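Local coordinates for protein Cap5O (Staphylococcus aureus, PDB 3OJO) that acts as a UDP-N-acetyl-mannosamine dehydrogenase in capsular polysaccharide biosynthesis, probably oxidising the sugar nucleotide with NAD bound in a Rossmann fold, at residues 13-18 with 82-87; 35-40 with 73-78; 316-321 with 348-353. All coordinates share one frame; numbering follows the deposited sequence.

Interaction 1: residues 13-18 with 82-87; sequences KLTVVG and EASDVF. With NAD (nicotinamide-adenine-dinucleotide), chain J.
Lys-13 opens the contact with its N, its O and its side-chain NZ, each meeting a different part of 82-87. Its backbone N-H points almost straight (169°) at Asp-85 OD2, 2.8 Å away, meeting that oxygen from above the carboxylate plane; the same oxygen also takes the amide of Ser-12. Its carbonyl O receives both the N of Asp-85 and, in the carbonyl plane, the N of Val-86. With CG anti to the backbone N (chi1 -165°) and a bend at the last torsion, the side chain folds over 82-87 until NZ reaches Ala-83 O at 2.8 Å, above that carbonyl's plane. Next comes Leu-14, whose CD1 lies 3.7 Å from Val-86 CB. Strands 13-17 and 86-89 are parallel neighbours in a Rossmann-type sheet, where the chain crosses over after its first three strands. Thr-15 continues the pairing through its N, 2.9 Å from Val-86 O, while its CB comes obliquely to the Phe-87 ring, 3.8 Å from CD1. Ser-84 CB, 3.7 Å above the plane of that ring, also meets Thr-15 OG1 at 3.2 Å. Farther along the strand, Val-17 CG1 packs 3.5 Å from C2A of the NAD adenine, and Gly-18 CA lies against the ribose O4B.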
loop_
_atom_site.group_PDB
_atom_site.type_symbol
_atom_site.label_atom_id
_atom_site.label_comp_id
_atom_site.label_asym_id
_atom_site.label_seq_id
_atom_site.Cartn_x
_atom_site.Cartn_y
_atom_site.Cartn_z
ATOM N N LYS B 13 -23.456 32.978 16.981
ATOM C CA LYS B 13 -24.327 31.818 17.101
ATOM C C LYS B 13 -23.900 30.693 16.147
ATOM O O LYS B 13 -23.612 30.944 14.975
ATOM C CB LYS B 13 -25.806 32.189 16.882
ATOM C CG LYS B 13 -26.772 31.096 17.360
ATOM C CD LYS B 13 -28.204 31.358 16.949
ATOM C CE LYS B 13 -29.071 30.152 17.213
ATOM N NZ LYS B 13 -29.201 29.283 16.020
ATOM N N LEU B 14 -23.900 29.446 16.652
ATOM C CA LEU B 14 -23.563 28.264 15.863
ATOM C C LEU B 14 -24.590 27.137 16.001
ATOM O O LEU B 14 -24.989 26.785 17.106
ATOM C CB LEU B 14 -22.144 27.774 16.177
ATOM C CG LEU B 14 -21.768 26.320 15.835
ATOM C CD1 LEU B 14 -21.691 26.087 14.361
ATOM C CD2 LEU B 14 -20.448 25.981 16.391
ATOM N N THR B 15 -24.995 26.567 14.867
ATOM C CA THR B 15 -25.866 25.409 14.840
ATOM C C THR B 15 -25.050 24.169 14.396
ATOM O O THR B 15 -24.342 24.195 13.367
ATOM C CB THR B 15 -27.094 25.673 13.985
ATOM O OG1 THR B 15 -27.725 26.866 14.452
ATOM C CG2 THR B 15 -28.074 24.527 14.022
ATOM N N VAL B 16 -25.134 23.097 15.200
ATOM C CA VAL B 16 -24.492 21.821 14.889
ATOM C C VAL B 16 -25.616 20.850 14.504
ATOM O O VAL B 16 -26.476 20.550 15.320
ATOM C CB VAL B 16 -23.597 21.289 16.049
ATOM C CG1 VAL B 16 -23.046 19.907 15.723
ATOM C CG2 VAL B 16 -22.462 22.272 16.389
ATOM N N VAL B 17 -25.627 20.401 13.256
ATOM C CA VAL B 17 -26.636 19.473 12.744
ATOM C C VAL B 17 -26.102 18.033 12.820
ATOM O O VAL B 17 -25.188 17.664 12.084
ATOM C CB VAL B 17 -27.104 19.874 11.327
ATOM C CG1 VAL B 17 -28.226 18.973 10.823
ATOM C CG2 VAL B 17 -27.527 21.333 11.296
ATOM N N GLY B 18 -26.670 17.258 13.732
ATOM C CA GLY B 18 -26.249 15.891 14.009
ATOM C C GLY B 18 -25.545 15.883 15.349
ATOM O O GLY B 18 -24.554 16.589 15.534
ATOM N N GLU B 82 -32.298 26.702 13.309
ATOM C CA GLU B 82 -32.775 28.079 13.418
ATOM C C GLU B 82 -31.668 28.969 12.826
ATOM O O GLU B 82 -30.547 28.490 12.622
ATOM C CB GLU B 82 -33.084 28.467 14.881
ATOM C CG GLU B 82 -34.139 27.654 15.627
ATOM C CD GLU B 82 -34.178 27.815 17.135
ATOM O OE1 GLU B 82 -33.172 28.284 17.709
ATOM O OE2 GLU B 82 -35.178 27.387 17.752
ATOM N N ALA B 83 -31.985 30.236 12.518
ATOM C CA ALA B 83 -31.023 31.200 11.970
ATOM C C ALA B 83 -29.746 31.195 12.796
ATOM O O ALA B 83 -29.813 31.150 14.025
ATOM C CB ALA B 83 -31.630 32.598 11.956
ATOM N N SER B 84 -28.593 31.196 12.123
ATOM C CA SER B 84 -27.280 31.135 12.768
ATOM C C SER B 84 -26.181 31.763 11.900
ATOM O O SER B 84 -26.392 31.992 10.706
ATOM C CB SER B 84 -26.934 29.677 13.077
ATOM O OG SER B 84 -25.733 29.567 13.821
ATOM N N ASP B 85 -25.007 32.024 12.497
ATOM C CA ASP B 85 -23.866 32.580 11.772
ATOM C C ASP B 85 -23.087 31.452 11.098
ATOM O O ASP B 85 -22.593 31.619 9.976
ATOM C CB ASP B 85 -22.928 33.332 12.737
ATOM C CG ASP B 85 -23.550 34.488 13.504
ATOM O OD1 ASP B 85 -24.291 35.297 12.878
ATOM O OD2 ASP B 85 -23.253 34.624 14.703
ATOM N N VAL B 86 -22.946 30.310 11.816
ATOM C CA VAL B 86 -22.210 29.130 11.374
ATOM C C VAL B 86 -23.115 27.920 11.499
ATOM O O VAL B 86 -23.835 27.782 12.490
ATOM C CB VAL B 86 -20.898 28.913 12.188
ATOM C CG1 VAL B 86 -20.024 27.821 11.566
ATOM C CG2 VAL B 86 -20.105 30.201 12.359
ATOM N N PHE B 87 -23.048 27.029 10.501
ATOM C CA PHE B 87 -23.751 25.754 10.506
ATOM C C PHE B 87 -22.732 24.648 10.269
ATOM O O PHE B 87 -21.949 24.723 9.333
ATOM C CB PHE B 87 -24.826 25.693 9.433
ATOM C CG PHE B 87 -25.956 26.678 9.570
ATOM C CD1 PHE B 87 -27.126 26.329 10.237
ATOM C CD2 PHE B 87 -25.879 27.937 8.978
ATOM C CE1 PHE B 87 -28.196 27.227 10.319
ATOM C CE2 PHE B 87 -26.941 28.844 9.078
ATOM C CZ PHE B 87 -28.097 28.480 9.738
HETATM P PA NAD J . -23.567 9.102 14.791
HETATM O O1A NAD J . -24.484 8.087 14.232
HETATM O O2A NAD J . -23.070 8.717 16.128
HETATM O O5B NAD J . -24.349 10.504 14.882
HETATM C C5B NAD J . -25.161 10.971 13.838
HETATM C C4B NAD J . -26.314 11.721 14.462
HETATM O O4B NAD J . -26.879 12.590 13.503
HETATM C C3B NAD J . -27.424 10.797 14.979
HETATM O O3B NAD J . -27.810 11.212 16.285
HETATM C C2B NAD J . -28.573 11.090 14.022
HETATM O O2B NAD J . -29.851 10.937 14.607
HETATM C C1B NAD J . -28.295 12.524 13.607
HETATM N N9A NAD J . -28.917 12.832 12.311
HETATM C C8A NAD J . -28.990 11.991 11.221
HETATM N N7A NAD J . -29.531 12.669 10.185
HETATM C C5A NAD J . -29.809 13.926 10.608
HETATM C C6A NAD J . -30.388 15.019 9.961
HETATM N N6A NAD J . -30.756 14.885 8.683
HETATM N N1A NAD J . -30.554 16.214 10.657
HETATM C C2A NAD J . -30.139 16.325 11.974
HETATM N N3A NAD J . -29.571 15.238 12.610
HETATM C C4A NAD J . -29.409 14.058 11.939
HETATM O O3 NAD J . -22.370 9.354 13.728
HETATM P PN NAD J . -20.945 9.979 14.121
HETATM O O1N NAD J . -20.102 8.877 14.649
HETATM O O2N NAD J . -21.146 11.218 14.913
HETATM O O5D NAD J . -20.332 10.355 12.707
HETATM C C5D NAD J . -21.094 11.002 11.721
HETATM C C4D NAD J . -20.285 10.985 10.428
HETATM O O4D NAD J . -19.056 11.671 10.608
HETATM C C3D NAD J . -19.837 9.590 9.989
HETATM O O3D NAD J . -20.829 8.762 9.412
HETATM C C2D NAD J . -18.750 9.969 9.014
HETATM O O2D NAD J . -19.341 10.595 7.904
HETATM C C1D NAD J . -18.061 11.085 9.780
HETATM N N1N NAD J . -16.943 10.472 10.534
HETATM C C2N NAD J . -17.072 10.076 11.847
HETATM C C3N NAD J . -15.989 9.468 12.501
HETATM C C7N NAD J . -15.936 9.427 14.003
HETATM O O7N NAD J . -14.718 9.787 14.628
HETATM N N7N NAD J . -17.008 9.032 14.701
HETATM C C4N NAD J . -14.796 9.235 11.801
HETATM C C5N NAD J . -14.683 9.602 10.461
HETATM C C6N NAD J . -15.780 10.206 9.842
#

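Interaction 2: residues 35-40 with 73-78; sequences VDVLGV and GKLKVS
Four backbone hydrogen bonds tie Val-37 and Gly-39 to Lys-74, Lys-76 and Ser-78, the residues flanking their bridge partners Leu-75 and Val-77, in the standard alternation of parallel strands. Val-37 N gives to Lys-74 O at 2.7 Å, and its carbonyl takes Lys-76 N; Gly-39 N then gives to Lys-76 O at 2.8 Å, and its carbonyl takes Ser-78 N. The last of these is the most bent at the hydrogen, 137°. Between them, the CA-H groups of Leu-75, Leu-38 and Val-77 approach three of the same carbonyls.

Side chains pack on both faces. On the face bearing Val-37 and Leu-75, the valine CG1 touches the leucine CD1 at 3.7 Å. With CG anti to its N (chi1 -180°) and chi2 near 62°, Leu-75 brings CD1 toward strand 36-40, close to Val-37 O. On the other face, Leu-38 reaches over its partner strand with CD2, lying 3.3 Å from Lys-76 O and 3.8 Å from Ser-78 CB. At the strand entrance, Asp-36 OD1 rests on the methylenes of Lys-74, 3.3 Å from CD, while NZ stays 4.4 Å from that oxygen.

Further out, helices 23-32 and 62-71 cover Leu-75, and helix 44-51 covers Val-77. A Schellman motif at Gly-73 ends helix 62-71 and turns the chain into strand 75-78, an outermost strand of the Rossmann sheet within this chain. On its other edge, strand 36-40 pairs with 13-17 and carries Val-40 to the NAD pocket, just before Asp-41, which binds the cofactor.

Chemically, the pairing rests on main-chain bonds and apolar cover; Asp-36 and Lys-74, too far apart for a salt bridge, probably add only a modest electrostatic attraction.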
loop_
_atom_site.group_PDB
_atom_site.type_symbol
_atom_site.label_atom_id
_atom_site.label_comp_id
_atom_site.label_asym_id
_atom_site.label_seq_id
_atom_site.Cartn_x
_atom_site.Cartn_y
_atom_site.Cartn_z
ATOM N N VAL B 35 -19.601 30.357 22.862
ATOM C CA VAL B 35 -20.430 30.442 21.650
ATOM C C VAL B 35 -21.847 29.922 21.973
ATOM O O VAL B 35 -21.973 28.952 22.717
ATOM C CB VAL B 35 -19.782 29.705 20.451
ATOM C CG1 VAL B 35 -20.557 29.937 19.162
ATOM C CG2 VAL B 35 -18.320 30.112 20.274
ATOM N N ASP B 36 -22.900 30.596 21.454
ATOM C CA ASP B 36 -24.302 30.203 21.658
ATOM C C ASP B 36 -24.575 29.129 20.635
ATOM O O ASP B 36 -24.560 29.392 19.420
ATOM C CB ASP B 36 -25.272 31.394 21.508
ATOM C CG ASP B 36 -24.917 32.586 22.371
ATOM O OD1 ASP B 36 -24.707 32.395 23.592
ATOM O OD2 ASP B 36 -24.818 33.714 21.820
ATOM N N VAL B 37 -24.725 27.889 21.135
ATOM C CA VAL B 37 -24.853 26.699 20.315
ATOM C C VAL B 37 -26.232 26.092 20.369
ATOM O O VAL B 37 -26.753 25.791 21.443
ATOM C CB VAL B 37 -23.736 25.641 20.629
ATOM C CG1 VAL B 37 -23.760 24.488 19.638
ATOM C CG2 VAL B 37 -22.346 26.264 20.660
ATOM N N LEU B 38 -26.788 25.836 19.183
ATOM C CA LEU B 38 -28.028 25.110 19.011
ATOM C C LEU B 38 -27.656 23.745 18.409
ATOM O O LEU B 38 -27.151 23.674 17.288
ATOM C CB LEU B 38 -29.014 25.862 18.107
ATOM C CG LEU B 38 -30.502 25.428 18.124
ATOM C CD1 LEU B 38 -31.051 25.149 16.783
ATOM C CD2 LEU B 38 -30.931 24.545 19.283
ATOM N N GLY B 39 -27.872 22.691 19.184
ATOM C CA GLY B 39 -27.650 21.321 18.749
ATOM C C GLY B 39 -28.902 20.824 18.052
ATOM O O GLY B 39 -30.002 20.926 18.598
ATOM N N VAL B 40 -28.748 20.290 16.832
ATOM C CA VAL B 40 -29.850 19.778 16.038
ATOM C C VAL B 40 -29.703 18.282 15.766
ATOM O O VAL B 40 -28.687 17.856 15.205
ATOM C CB VAL B 40 -30.053 20.592 14.728
ATOM C CG1 VAL B 40 -31.118 19.960 13.832
ATOM C CG2 VAL B 40 -30.405 22.034 15.036
ATOM N N GLY B 73 -26.469 27.972 29.818
ATOM C CA GLY B 73 -27.419 28.373 28.784
ATOM C C GLY B 73 -26.793 28.543 27.412
ATOM O O GLY B 73 -27.450 29.054 26.499
ATOM N N LYS B 74 -25.518 28.115 27.257
ATOM C CA LYS B 74 -24.782 28.201 25.989
ATOM C C LYS B 74 -25.188 27.106 24.992
ATOM O O LYS B 74 -25.195 27.350 23.777
ATOM C CB LYS B 74 -23.257 28.225 26.211
ATOM C CG LYS B 74 -22.729 29.544 26.790
ATOM C CD LYS B 74 -23.027 30.780 25.932
ATOM C CE LYS B 74 -22.610 32.071 26.612
ATOM N NZ LYS B 74 -23.450 32.409 27.804
ATOM N N LEU B 75 -25.573 25.922 25.507
ATOM C CA LEU B 75 -26.006 24.823 24.650
ATOM C C LEU B 75 -27.477 24.469 24.830
ATOM O O LEU B 75 -27.887 23.941 25.869
ATOM C CB LEU B 75 -25.089 23.575 24.781
ATOM C CG LEU B 75 -25.415 22.322 23.935
ATOM C CD1 LEU B 75 -25.339 22.593 22.456
ATOM C CD2 LEU B 75 -24.500 21.191 24.275
ATOM N N LYS B 76 -28.257 24.752 23.790
ATOM C CA LYS B 76 -29.669 24.422 23.705
ATOM C C LYS B 76 -29.774 23.402 22.588
ATOM O O LYS B 76 -28.973 23.423 21.661
ATOM C CB LYS B 76 -30.541 25.659 23.394
ATOM C CG LYS B 76 -30.293 26.869 24.298
ATOM C CD LYS B 76 -31.030 26.805 25.643
ATOM C CE LYS B 76 -30.701 27.978 26.540
ATOM N NZ LYS B 76 -31.002 29.291 25.895
ATOM N N VAL B 77 -30.753 22.521 22.675
ATOM C CA VAL B 77 -30.971 21.456 21.706
ATOM C C VAL B 77 -32.356 21.595 21.077
ATOM O O VAL B 77 -33.225 22.238 21.668
ATOM C CB VAL B 77 -30.691 20.027 22.285
ATOM C CG1 VAL B 77 -29.233 19.831 22.710
ATOM C CG2 VAL B 77 -31.663 19.619 23.381
ATOM N N SER B 78 -32.556 21.003 19.880
ATOM C CA SER B 78 -33.809 21.045 19.098
ATOM C C SER B 78 -33.778 19.984 17.959
ATOM O O SER B 78 -32.712 19.464 17.620
ATOM C CB SER B 78 -34.011 22.443 18.505
ATOM O OG SER B 78 -35.282 22.604 17.901
#

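Interaction 3: residues 316-321 with 348-353; sequences NKVTVF and PDIEVC
Main-chain hydrogen bonds join Asn-316, Val-318 and Val-320 to Glu-351 and Cys-353 in parallel register. Glu-351 N gives to Asn-316 O at 2.8 Å, coming in from well above the carbonyl plane (60° out of it). The donors that follow lie nearer their carbonyl planes or axes: Val-318 N gives to Glu-351 O, and Cys-353 N lies in the plane of the Val-318 carbonyl. Val-320 N closes the series on Cys-353 O, 2.8 Å away. CA-H groups add to this, the CA of Lys-317 approaching Glu-351 O at 3.1 Å.

Apolar contact gathers on the face of Val-318 and Val-352. Val-318 turns CG1 between its own backbone N and carbonyl carbon (chi1 60°), the sterically less roomy choice, and this methyl thereby meets two residues: Ile-350 CG2 at 3.4 Å and Val-352 CG1 at 3.9 Å. The two valines stand side by side, whereas the isoleucine comes in at a slant.

Long and polar side chains occupy the opposite face. Lys-317 and Glu-351 run alongside each other, with the lysine CG 3.4 Å from the glutamate OE1, but their charged ends do not pair. The extended lysine instead passes CE along Cys-353 CB, 3.7 Å away, and delivers NZ to the carbonyls of Ala-371 and Lys-373. Thr-319 OG1 also bonds to Ala-371 O, while its CG2 lies near Cys-353 O.

The strands belong to a right-handed beta-alpha-beta unit of the domain assigned to UDP binding. Its helix 336-346 lies on Val-318 and Val-352, helix 286-312 covers Val-318 and Ile-350, and strand 377-380 pairs with the other edge of 317-321.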
loop_
_atom_site.group_PDB
_atom_site.type_symbol
_atom_site.label_atom_id
_atom_site.label_comp_id
_atom_site.label_asym_id
_atom_site.label_seq_id
_atom_site.Cartn_x
_atom_site.Cartn_y
_atom_site.Cartn_z
ATOM N N ASN B 316 -20.060 -29.114 17.735
ATOM C CA ASN B 316 -20.606 -28.139 16.790
ATOM C C ASN B 316 -20.422 -26.700 17.305
ATOM O O ASN B 316 -20.516 -25.755 16.523
ATOM C CB ASN B 316 -22.106 -28.412 16.579
ATOM C CG ASN B 316 -22.422 -29.438 15.523
ATOM O OD1 ASN B 316 -21.541 -30.120 14.973
ATOM N ND2 ASN B 316 -23.697 -29.547 15.187
ATOM N N LYS B 317 -20.185 -26.553 18.629
ATOM C CA LYS B 317 -20.063 -25.274 19.310
ATOM C C LYS B 317 -18.795 -24.467 19.050
ATOM O O LYS B 317 -17.687 -24.897 19.393
ATOM C CB LYS B 317 -20.387 -25.378 20.807
ATOM C CG LYS B 317 -20.975 -24.084 21.361
ATOM C CD LYS B 317 -20.856 -23.988 22.864
ATOM C CE LYS B 317 -21.271 -22.623 23.346
ATOM N NZ LYS B 317 -21.110 -22.486 24.812
ATOM N N VAL B 318 -18.992 -23.270 18.453
ATOM C CA VAL B 318 -17.957 -22.275 18.180
ATOM C C VAL B 318 -18.331 -21.009 18.936
ATOM O O VAL B 318 -19.437 -20.489 18.749
ATOM C CB VAL B 318 -17.658 -21.999 16.671
ATOM C CG1 VAL B 318 -18.883 -21.483 15.931
ATOM C CG2 VAL B 318 -16.487 -21.026 16.506
ATOM N N THR B 319 -17.420 -20.533 19.803
ATOM C CA THR B 319 -17.631 -19.302 20.555
ATOM C C THR B 319 -16.887 -18.151 19.882
ATOM O O THR B 319 -15.658 -18.125 19.852
ATOM C CB THR B 319 -17.262 -19.459 22.037
ATOM O OG1 THR B 319 -17.945 -20.587 22.571
ATOM C CG2 THR B 319 -17.609 -18.224 22.852
ATOM N N VAL B 320 -17.642 -17.204 19.347
ATOM C CA VAL B 320 -17.095 -16.005 18.716
ATOM C C VAL B 320 -16.702 -15.019 19.838
ATOM O O VAL B 320 -17.481 -14.789 20.767
ATOM C CB VAL B 320 -18.101 -15.420 17.681
ATOM C CG1 VAL B 320 -17.826 -13.949 17.376
ATOM C CG2 VAL B 320 -18.117 -16.250 16.403
ATOM N N PHE B 321 -15.475 -14.489 19.758
ATOM C CA PHE B 321 -14.914 -13.511 20.692
ATOM C C PHE B 321 -14.748 -12.174 19.947
ATOM O O PHE B 321 -13.810 -11.991 19.177
ATOM C CB PHE B 321 -13.573 -14.018 21.252
ATOM C CG PHE B 321 -13.634 -14.798 22.542
ATOM C CD1 PHE B 321 -12.563 -14.788 23.425
ATOM C CD2 PHE B 321 -14.747 -15.567 22.862
ATOM C CE1 PHE B 321 -12.604 -15.524 24.612
ATOM C CE2 PHE B 321 -14.794 -16.296 24.060
ATOM C CZ PHE B 321 -13.719 -16.271 24.923
ATOM N N PRO B 348 -25.745 -24.687 9.179
ATOM C CA PRO B 348 -26.108 -25.860 9.995
ATOM C C PRO B 348 -24.831 -26.654 10.294
ATOM O O PRO B 348 -23.802 -26.423 9.648
ATOM C CB PRO B 348 -27.091 -26.628 9.107
ATOM C CG PRO B 348 -26.775 -26.204 7.707
ATOM C CD PRO B 348 -25.998 -24.922 7.736
ATOM N N ASP B 349 -24.878 -27.570 11.275
ATOM C CA ASP B 349 -23.720 -28.373 11.715
ATOM C C ASP B 349 -22.735 -27.515 12.548
ATOM O O ASP B 349 -21.647 -27.983 12.887
ATOM C CB ASP B 349 -22.991 -29.115 10.548
ATOM C CG ASP B 349 -23.875 -29.701 9.442
ATOM O OD1 ASP B 349 -24.711 -30.593 9.749
ATOM O OD2 ASP B 349 -23.706 -29.292 8.268
ATOM N N ILE B 350 -23.116 -26.253 12.867
ATOM C CA ILE B 350 -22.352 -25.309 13.689
ATOM C C ILE B 350 -23.313 -24.584 14.634
ATOM O O ILE B 350 -24.271 -23.953 14.180
ATOM C CB ILE B 350 -21.470 -24.298 12.880
ATOM C CG1 ILE B 350 -20.382 -25.008 12.050
ATOM C CG2 ILE B 350 -20.809 -23.295 13.818
ATOM C CD1 ILE B 350 -19.959 -24.271 10.849
ATOM N N GLU B 351 -23.036 -24.687 15.946
ATOM C CA GLU B 351 -23.768 -24.032 17.028
ATOM C C GLU B 351 -22.911 -22.837 17.475
ATOM O O GLU B 351 -21.831 -23.012 18.030
ATOM C CB GLU B 351 -24.029 -25.023 18.178
ATOM C CG GLU B 351 -25.284 -24.712 18.969
ATOM C CD GLU B 351 -25.037 -24.043 20.307
ATOM O OE1 GLU B 351 -24.366 -24.656 21.169
ATOM O OE2 GLU B 351 -25.559 -22.923 20.512
ATOM N N VAL B 352 -23.362 -21.624 17.153
ATOM C CA VAL B 352 -22.600 -20.407 17.451
ATOM C C VAL B 352 -23.026 -19.708 18.737
ATOM O O VAL B 352 -24.212 -19.675 19.073
ATOM C CB VAL B 352 -22.483 -19.443 16.238
ATOM C CG1 VAL B 352 -22.447 -20.225 14.945
ATOM C CG2 VAL B 352 -23.613 -18.429 16.221
ATOM N N CYS B 353 -22.053 -19.125 19.432
ATOM C CA CYS B 353 -22.271 -18.400 20.668
ATOM C C CYS B 353 -21.326 -17.193 20.689
ATOM O O CYS B 353 -20.109 -17.361 20.678
ATOM C CB CYS B 353 -22.062 -19.333 21.861
ATOM S SG CYS B 353 -22.219 -18.546 23.482
#

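How the interactions relate
Interactions 1 and 2 are neighbours in one sheet, their centres about 9 Å apart: strands 13-17 and 36-40 pair directly, giving the order 75-78, 36-40, 13-17, 86-89. Along the chain, 35-40 with 73-78 is nested inside the loop closed by 13-18 with 82-87, and strand 86-89 follows 75-78 by crossing to the far side of 13-17. Together they join four neighbouring strands of the sheet in the NAD-binding domain, with Gly-18 and Val-40 at the cofactor end. Interaction 3 comes later in sequence, in a five-stranded parallel sheet, about 49 Å from interaction 1 between centres. Similar parallel pairings thus recur in one domain that binds NAD and another that probably binds UDP, on opposite sides of the chain's centre.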